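Local atomic coordinates of probable transcriptional regulator, TetR family protein (Rhodococcus sp., PDB entry 3BJB), a protein that probably binds DNA at regulatory sites as a dimeric transcription factor of the TetR family, controlling the expression of target genes. Residues 105-110 / 172-177; 30-35 / 71-76; 144-149 / 161-166. All coordinates share one frame; numbering follows the deposited sequence.

Contact 1 (105-110 / 172-177); sequences RATRGL and GVIQSC. With SO4 (sulfate ion), chain N.
The apolar contact between the two helices centres on I174, whose branches divide between T107 and L110. Its end methyl CD1 reaches the T107 methyl CG2 at 3.4 Å, the two side chains meeting at a slant. With T107 CG2 set trans to the backbone N (chi1 -53° for OG1), the methyl comes against the isoleucine while OG1 stays beside the main-chain nitrogen. The other branch, I174 CG2, lies 4.0 Å from L110 CD2, and here the side chains run roughly perpendicular. Isoleucine suits this place because its two arms of unequal length can serve two neighbours one helical turn apart.

Helices 95-111 and 157-179 both belong to the all-helical C-terminal domain of the TetR fold, the part that in the family usually binds effectors and forms the dimer. L110 also touches M120 and I121 of helix 114-126.

The polar groups find their partners outside the two segments. T107 OG1, buried beside the contact, is held by L103 O and W170 NE1, so a threonine can offer a methyl to the core and still satisfy its hydroxyl. R108, at the surface, extends to a sulfate probably from the crystallisation liquor. The ion sits at the guanidinium edge, its sulfur in the plane; R108 NH1 bonds sulfate O1 at 2.5 Å (148°), and R108 NH2 gives O1 a weak bond. E188 forms a salt bridge with R108 NH1.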
loop_
_atom_site.group_PDB
_atom_site.type_symbol
_atom_site.label_atom_id
_atom_site.label_comp_id
_atom_site.label_asym_id
_atom_site.label_seq_id
_atom_site.Cartn_x
_atom_site.Cartn_y
_atom_site.Cartn_z
ATOM N N ARG B 105 15.473 4.234 -9.458
ATOM C CA ARG B 105 16.492 3.540 -8.705
ATOM C C ARG B 105 15.966 2.700 -7.544
ATOM O O ARG B 105 16.379 1.567 -7.385
ATOM C CB ARG B 105 17.486 4.553 -8.142
ATOM C CG ARG B 105 18.665 3.930 -7.434
ATOM C CD ARG B 105 19.593 3.307 -8.437
ATOM N NE ARG B 105 20.402 4.338 -9.087
ATOM C CZ ARG B 105 21.476 4.906 -8.539
ATOM N NH1 ARG B 105 21.898 4.546 -7.320
ATOM N NH2 ARG B 105 22.127 5.834 -9.224
ATOM N N ALA B 106 15.076 3.259 -6.722
ATOM C CA ALA B 106 14.515 2.518 -5.600
ATOM C C ALA B 106 13.614 1.350 -6.064
ATOM O O ALA B 106 13.746 0.217 -5.575
ATOM C CB ALA B 106 13.760 3.448 -4.695
ATOM N N THR B 107 12.718 1.631 -7.013
ATOM C CA THR B 107 11.836 0.625 -7.567
ATOM C C THR B 107 12.677 -0.563 -8.029
ATOM O O THR B 107 12.356 -1.736 -7.735
ATOM C CB THR B 107 11.061 1.173 -8.771
ATOM O OG1 THR B 107 10.382 2.408 -8.424
ATOM C CG2 THR B 107 10.057 0.164 -9.237
ATOM N N ARG B 108 13.774 -0.259 -8.727
ATOM C CA ARG B 108 14.585 -1.299 -9.286
ATOM C C ARG B 108 15.248 -2.137 -8.226
ATOM O O ARG B 108 15.098 -3.353 -8.244
ATOM C CB ARG B 108 15.571 -0.750 -10.303
ATOM C CG ARG B 108 14.913 -0.607 -11.669
ATOM C CD ARG B 108 15.822 0.167 -12.581
ATOM N NE ARG B 108 15.105 0.540 -13.790
ATOM C CZ ARG B 108 15.602 1.291 -14.751
ATOM N NH1 ARG B 108 14.870 1.538 -15.817
ATOM N NH2 ARG B 108 16.830 1.750 -14.641
ATOM N N GLY B 109 15.908 -1.500 -7.269
ATOM C CA GLY B 109 16.535 -2.222 -6.159
ATOM C C GLY B 109 15.609 -2.957 -5.206
ATOM O O GLY B 109 15.998 -3.955 -4.640
ATOM N N LEU B 110 14.389 -2.465 -5.026
ATOM C CA LEU B 110 13.331 -3.205 -4.333
ATOM C C LEU B 110 12.860 -4.428 -5.100
ATOM O O LEU B 110 12.758 -5.528 -4.534
ATOM C CB LEU B 110 12.115 -2.310 -4.087
ATOM C CG LEU B 110 11.698 -1.849 -2.681
ATOM C CD1 LEU B 110 12.865 -1.424 -1.823
ATOM C CD2 LEU B 110 10.777 -0.670 -2.855
ATOM N N GLY B 172 2.094 2.357 -3.593
ATOM C CA GLY B 172 1.015 1.580 -4.188
ATOM C C GLY B 172 1.476 0.834 -5.430
ATOM O O GLY B 172 1.182 -0.351 -5.589
ATOM N N VAL B 173 2.237 1.530 -6.287
ATOM C CA VAL B 173 2.669 0.968 -7.545
ATOM C C VAL B 173 3.579 -0.222 -7.297
ATOM O O VAL B 173 3.456 -1.269 -7.992
ATOM C CB VAL B 173 3.401 2.012 -8.405
ATOM C CG1 VAL B 173 3.805 1.407 -9.725
ATOM C CG2 VAL B 173 2.520 3.311 -8.583
ATOM N N ILE B 174 4.491 -0.082 -6.324
ATOM C CA ILE B 174 5.403 -1.179 -6.001
ATOM C C ILE B 174 4.625 -2.382 -5.481
ATOM O O ILE B 174 4.820 -3.498 -5.948
ATOM C CB ILE B 174 6.461 -0.803 -4.945
ATOM C CG1 ILE B 174 7.110 0.509 -5.299
ATOM C CG2 ILE B 174 7.576 -1.837 -4.957
ATOM C CD1 ILE B 174 7.990 0.384 -6.500
ATOM N N GLN B 175 3.737 -2.138 -4.528
ATOM C CA GLN B 175 2.984 -3.181 -3.883
ATOM C C GLN B 175 2.296 -3.972 -4.992
ATOM O O GLN B 175 2.327 -5.209 -5.041
ATOM C CB GLN B 175 1.939 -2.531 -2.969
ATOM C CG GLN B 175 1.738 -3.188 -1.589
ATOM C CD GLN B 175 1.067 -2.217 -0.562
ATOM O OE1 GLN B 175 0.713 -1.088 -0.905
ATOM N NE2 GLN B 175 0.892 -2.683 0.694
ATOM N N SER B 176 1.714 -3.202 -5.900
ATOM C CA SER B 176 1.021 -3.700 -7.056
ATOM C C SER B 176 1.887 -4.561 -7.989
ATOM O O SER B 176 1.469 -5.632 -8.450
ATOM C CB SER B 176 0.420 -2.519 -7.778
ATOM O OG SER B 176 -0.019 -2.920 -9.029
ATOM N N CYS B 177 3.089 -4.058 -8.236
ATOM C CA CYS B 177 4.151 -4.749 -8.936
ATOM C C CYS B 177 4.600 -6.061 -8.287
ATOM O O CYS B 177 4.712 -7.081 -8.947
ATOM C CB CYS B 177 5.345 -3.805 -9.040
ATOM S SG CYS B 177 6.363 -4.111 -10.490
HETATM S S SO4 N . 16.945 3.474 -18.286
HETATM O O1 SO4 N . 16.288 2.273 -17.788
HETATM O O2 SO4 N . 17.294 3.277 -19.691
HETATM O O3 SO4 N . 16.016 4.610 -18.160
HETATM O O4 SO4 N . 18.178 3.681 -17.518
#

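Contact 2 (30-35 / 71-76); sequences AAIELA and VAVMVD
A31 presents its carbonyl to its own helix and its methyl to V73: A31 O accepts from A35 N at 2.9 Å, the shortest backbone bond within these two segments, while A31 CB faces across the gap. In segment 71-76 the V75 N to V71 O bond, 3.0 Å long, spans the turn that carries V73. These backbone bonds run along each helix, and across the gap only apolar side chains touch.

V73 does the work on its side with both branches. Its methyl CG2 lies 3.9 Å from A31 CB, and its other methyl CG1 lies 3.8 Å from I32 CG1. The forked valine therefore spreads over two successive residues of helix 22-37. V73 CG1 stands trans to the backbone N (chi1 160°), which leaves CG2 beside that N and gives each methyl its own neighbour. Alanine suits position 31 because its bond to CB already aims at V73, and a short side chain lets the backbones come near: the A31 and V73 CA atoms are 7.6 Å apart.

Helix 22-37 precedes the predicted helix-turn-helix (44-63) and, as in TetR proteins, is the first helix of the DNA-binding domain; helix 66-86 is the long connector that runs from this domain to the C-terminal one. The contact packs the first helix against the early part of that connector. The bond to CB of I32 does not aim at V73, but the end of the chain comes nearer through CG1, the two side chains being inclined to each other. I32 also touches L116, and V73 touches M120, both on helix 114-126.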
loop_
_atom_site.group_PDB
_atom_site.type_symbol
_atom_site.label_atom_id
_atom_site.label_comp_id
_atom_site.label_asym_id
_atom_site.label_seq_id
_atom_site.Cartn_x
_atom_site.Cartn_y
_atom_site.Cartn_z
ATOM N N ALA B 30 20.844 -9.897 9.771
ATOM C CA ALA B 30 20.170 -11.182 9.887
ATOM C C ALA B 30 18.713 -11.110 9.488
ATOM O O ALA B 30 18.188 -12.046 8.878
ATOM C CB ALA B 30 20.284 -11.698 11.293
ATOM N N ALA B 31 18.062 -10.002 9.839
ATOM C CA ALA B 31 16.676 -9.786 9.507
ATOM C C ALA B 31 16.562 -9.837 7.987
ATOM O O ALA B 31 15.729 -10.614 7.448
ATOM C CB ALA B 31 16.190 -8.495 10.077
ATOM N N ILE B 32 17.460 -9.096 7.315
ATOM C CA ILE B 32 17.533 -9.047 5.846
ATOM C C ILE B 32 17.667 -10.429 5.160
ATOM O O ILE B 32 16.901 -10.722 4.226
ATOM C CB ILE B 32 18.622 -8.052 5.348
ATOM C CG1 ILE B 32 18.195 -6.615 5.639
ATOM C CG2 ILE B 32 18.906 -8.228 3.837
ATOM C CD1 ILE B 32 19.355 -5.674 5.798
ATOM N N GLU B 33 18.598 -11.262 5.624
ATOM C CA GLU B 33 18.751 -12.643 5.132
ATOM C C GLU B 33 17.521 -13.516 5.332
ATOM O O GLU B 33 17.178 -14.333 4.471
ATOM C CB GLU B 33 19.883 -13.390 5.843
ATOM C CG GLU B 33 20.978 -12.552 6.428
ATOM C CD GLU B 33 22.255 -13.341 6.518
ATOM O OE1 GLU B 33 22.466 -14.029 7.553
ATOM O OE2 GLU B 33 23.029 -13.306 5.536
ATOM N N LEU B 34 16.869 -13.387 6.479
ATOM C CA LEU B 34 15.694 -14.220 6.700
ATOM C C LEU B 34 14.522 -13.800 5.830
ATOM O O LEU B 34 13.840 -14.644 5.245
ATOM C CB LEU B 34 15.352 -14.325 8.178
ATOM C CG LEU B 34 16.296 -15.392 8.752
ATOM C CD1 LEU B 34 17.178 -14.914 9.946
ATOM C CD2 LEU B 34 15.506 -16.650 9.062
ATOM N N ALA B 35 14.320 -12.497 5.697
ATOM C CA ALA B 35 13.263 -12.002 4.845
ATOM C C ALA B 35 13.637 -12.274 3.409
ATOM O O ALA B 35 12.753 -12.334 2.567
ATOM C CB ALA B 35 13.033 -10.534 5.068
ATOM N N VAL B 71 10.575 -2.187 9.921
ATOM C CA VAL B 71 10.519 -0.755 9.707
ATOM C C VAL B 71 11.918 -0.172 9.833
ATOM O O VAL B 71 12.334 0.627 9.001
ATOM C CB VAL B 71 9.562 -0.091 10.696
ATOM C CG1 VAL B 71 9.833 1.421 10.776
ATOM C CG2 VAL B 71 8.119 -0.375 10.288
ATOM N N ALA B 72 12.654 -0.593 10.855
ATOM C CA ALA B 72 14.058 -0.209 11.003
ATOM C C ALA B 72 14.902 -0.737 9.838
ATOM O O ALA B 72 15.864 -0.086 9.453
ATOM C CB ALA B 72 14.625 -0.701 12.336
ATOM N N VAL B 73 14.571 -1.917 9.295
ATOM C CA VAL B 73 15.316 -2.450 8.138
ATOM C C VAL B 73 15.084 -1.532 6.953
ATOM O O VAL B 73 16.034 -1.137 6.304
ATOM C CB VAL B 73 14.966 -3.923 7.773
ATOM C CG1 VAL B 73 15.356 -4.237 6.345
ATOM C CG2 VAL B 73 15.661 -4.902 8.697
HETATM N N MSE B 74 13.825 -1.185 6.695
HETATM C CA MSE B 74 13.444 -0.214 5.670
HETATM C C MSE B 74 14.191 1.152 5.774
HETATM O O MSE B 74 14.729 1.651 4.793
HETATM C CB MSE B 74 11.938 -0.019 5.734
HETATM C CG MSE B 74 11.413 1.103 4.879
HETATM SE SE MSE B 74 10.807 0.514 3.125
HETATM C CE MSE B 74 12.528 0.086 2.304
ATOM N N VAL B 75 14.221 1.736 6.969
ATOM C CA VAL B 75 14.919 2.999 7.236
ATOM C C VAL B 75 16.408 2.903 6.899
ATOM O O VAL B 75 16.968 3.810 6.238
ATOM C CB VAL B 75 14.697 3.448 8.709
ATOM C CG1 VAL B 75 15.733 4.460 9.170
ATOM C CG2 VAL B 75 13.290 3.985 8.885
ATOM N N ASP B 76 17.045 1.812 7.339
ATOM C CA ASP B 76 18.434 1.511 6.960
ATOM C C ASP B 76 18.605 1.389 5.436
ATOM O O ASP B 76 19.618 1.819 4.881
ATOM C CB ASP B 76 18.913 0.225 7.646
ATOM C CG ASP B 76 20.310 -0.222 7.182
ATOM O OD1 ASP B 76 21.324 0.462 7.497
ATOM O OD2 ASP B 76 20.376 -1.280 6.510
#

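Contact 3 (144-149 / 161-166); sequences QIMLDA and TALRLL
Where M146 and L147 meet L163 and L166, no aromatic, amide, carboxylate or guanidinium plane takes part, so there are neither stacked faces nor edges: the contact is made by methyl groups and one selenium. M146, present as selenomethionine, meets both leucines. Its end methyl CE lies 3.4 Å from L166 CD2, the two chains slanting past each other, and its selenium is a looser 4.2 Å from L163 CD2. The chain runs straight through chi2 and then bends at chi3 (95°), which turns CE onto L166 after the selenium has passed L163. A long unbranched side chain suits this place because the axes of the two segments approach only to 11.2 Å, at 122° between their directions.

L147 makes the second point of touch. Although its bond to CB does not aim at the other helix, its end bends inward, and L147 CD1 lies 3.5 Å from L163 CD1. L163 therefore uses both branches, CD1 for L147 and CD2 for M146, and a leucine, forked at its end, is well matched to two neighbours in sequence. In the backbone, T161 O accepts from both R164 N (2.8 Å) and L165 N (2.9 Å), three and four residues on.

V99 and L103 of helix 95-111 also lie against M146, while A194, C195 and L198 of helix 184-198 lie against L166. On another face of helix 157-179, R164 forms a salt bridge with D190 of the second subunit. The contact thus joins helix 134-150 to helix 157-179, which also meets the partner chain, within the all-helical C-terminal domain of a TetR-family regulator.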
loop_
_atom_site.group_PDB
_atom_site.type_symbol
_atom_site.label_atom_id
_atom_site.label_comp_id
_atom_site.label_asym_id
_atom_site.label_seq_id
_atom_site.Cartn_x
_atom_site.Cartn_y
_atom_site.Cartn_z
ATOM N N GLN B 144 13.610 13.437 2.079
ATOM C CA GLN B 144 14.909 14.145 1.994
ATOM C C GLN B 144 15.847 13.689 0.875
ATOM O O GLN B 144 16.757 14.420 0.501
ATOM C CB GLN B 144 15.689 14.096 3.311
ATOM C CG GLN B 144 15.377 15.217 4.250
ATOM C CD GLN B 144 15.837 16.578 3.744
ATOM O OE1 GLN B 144 15.448 17.600 4.299
ATOM N NE2 GLN B 144 16.675 16.599 2.706
ATOM N N ILE B 145 15.675 12.471 0.378
ATOM C CA ILE B 145 16.506 12.012 -0.722
ATOM C C ILE B 145 16.066 12.682 -2.003
ATOM O O ILE B 145 16.896 13.005 -2.863
ATOM C CB ILE B 145 16.455 10.498 -0.887
ATOM C CG1 ILE B 145 17.124 9.827 0.314
ATOM C CG2 ILE B 145 17.126 10.059 -2.230
ATOM C CD1 ILE B 145 16.989 8.327 0.305
HETATM N N MSE B 146 14.758 12.896 -2.097
HETATM C CA MSE B 146 14.108 13.448 -3.271
HETATM C C MSE B 146 14.311 14.947 -3.292
HETATM O O MSE B 146 14.661 15.532 -4.324
HETATM C CB MSE B 146 12.616 13.129 -3.248
HETATM C CG MSE B 146 12.281 11.645 -3.122
HETATM SE SE MSE B 146 10.315 11.373 -3.028
HETATM C CE MSE B 146 9.999 11.036 -4.904
ATOM N N LEU B 147 14.082 15.560 -2.141
ATOM C CA LEU B 147 14.378 16.954 -1.956
ATOM C C LEU B 147 15.810 17.221 -2.398
ATOM O O LEU B 147 16.034 18.106 -3.205
ATOM C CB LEU B 147 14.125 17.369 -0.508
ATOM C CG LEU B 147 12.948 18.308 -0.177
ATOM C CD1 LEU B 147 12.023 18.689 -1.357
ATOM C CD2 LEU B 147 12.130 17.807 0.994
ATOM N N ASP B 148 16.750 16.396 -1.947
ATOM C CA ASP B 148 18.154 16.583 -2.263
ATOM C C ASP B 148 18.427 16.353 -3.739
ATOM O O ASP B 148 19.136 17.123 -4.390
ATOM C CB ASP B 148 19.020 15.677 -1.388
ATOM C CG ASP B 148 19.256 16.254 0.022
ATOM O OD1 ASP B 148 18.935 17.434 0.285
ATOM O OD2 ASP B 148 19.788 15.526 0.882
ATOM N N ALA B 149 17.843 15.293 -4.273
ATOM C CA ALA B 149 18.035 14.980 -5.672
ATOM C C ALA B 149 17.509 16.124 -6.531
ATOM O O ALA B 149 18.118 16.475 -7.531
ATOM C CB ALA B 149 17.354 13.666 -6.040
ATOM N N THR B 161 3.667 18.556 0.275
ATOM C CA THR B 161 2.395 17.917 -0.023
ATOM C C THR B 161 2.545 17.074 -1.281
ATOM O O THR B 161 2.346 15.856 -1.228
ATOM C CB THR B 161 1.258 18.991 -0.118
ATOM O OG1 THR B 161 1.017 19.529 1.184
ATOM C CG2 THR B 161 -0.034 18.414 -0.648
ATOM N N ALA B 162 2.959 17.701 -2.380
ATOM C CA ALA B 162 3.187 16.989 -3.663
ATOM C C ALA B 162 4.024 15.728 -3.498
ATOM O O ALA B 162 3.657 14.657 -3.972
ATOM C CB ALA B 162 3.802 17.917 -4.704
ATOM N N LEU B 163 5.132 15.849 -2.780
ATOM C CA LEU B 163 6.006 14.709 -2.533
ATOM C C LEU B 163 5.423 13.687 -1.569
ATOM O O LEU B 163 5.876 12.565 -1.532
ATOM C CB LEU B 163 7.361 15.184 -2.026
ATOM C CG LEU B 163 8.150 15.995 -3.052
ATOM C CD1 LEU B 163 9.244 16.786 -2.350
ATOM C CD2 LEU B 163 8.722 15.100 -4.155
ATOM N N ARG B 164 4.446 14.072 -0.760
ATOM C CA ARG B 164 3.848 13.109 0.156
ATOM C C ARG B 164 2.870 12.300 -0.681
ATOM O O ARG B 164 2.847 11.080 -0.600
ATOM C CB ARG B 164 3.164 13.815 1.341
ATOM C CG ARG B 164 3.095 12.947 2.635
ATOM C CD ARG B 164 2.023 13.409 3.662
ATOM N NE ARG B 164 1.773 14.834 3.502
ATOM C CZ ARG B 164 0.633 15.333 3.048
ATOM N NH1 ARG B 164 -0.361 14.509 2.761
ATOM N NH2 ARG B 164 0.491 16.641 2.885
ATOM N N LEU B 165 2.104 12.992 -1.529
ATOM C CA LEU B 165 1.286 12.326 -2.552
ATOM C C LEU B 165 2.082 11.369 -3.488
ATOM O O LEU B 165 1.599 10.292 -3.836
ATOM C CB LEU B 165 0.516 13.364 -3.368
ATOM C CG LEU B 165 -0.523 14.228 -2.625
ATOM C CD1 LEU B 165 -1.160 15.250 -3.578
ATOM C CD2 LEU B 165 -1.604 13.409 -1.995
ATOM N N LEU B 166 3.288 11.766 -3.902
ATOM C CA LEU B 166 4.101 10.902 -4.750
ATOM C C LEU B 166 4.509 9.611 -4.025
ATOM O O LEU B 166 4.122 8.535 -4.474
ATOM C CB LEU B 166 5.309 11.639 -5.325
ATOM C CG LEU B 166 6.167 10.990 -6.422
ATOM C CD1 LEU B 166 5.370 10.567 -7.656
ATOM C CD2 LEU B 166 7.333 11.905 -6.828
#

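From the N terminus, contact 2 closes first: helix 22-37 meets helix 66-86 after a loop that holds helices 45-51 and 56-62, binding the DNA-binding domain together. The connector helix 66-86 then leads to helix 95-111, where contact 1 opens. Before contact 1 closes, contact 3 both opens on helix 134-150 and closes on helix 157-179, so the short loop lies within the long one. Contacts 1 and 3 share helix 157-179, with centres about 16 Å apart, and both adjoin the second subunit. Contacts 2 and 3, whose centres are about 23 Å apart, sit on opposite sides of the chain's centre, one in each domain.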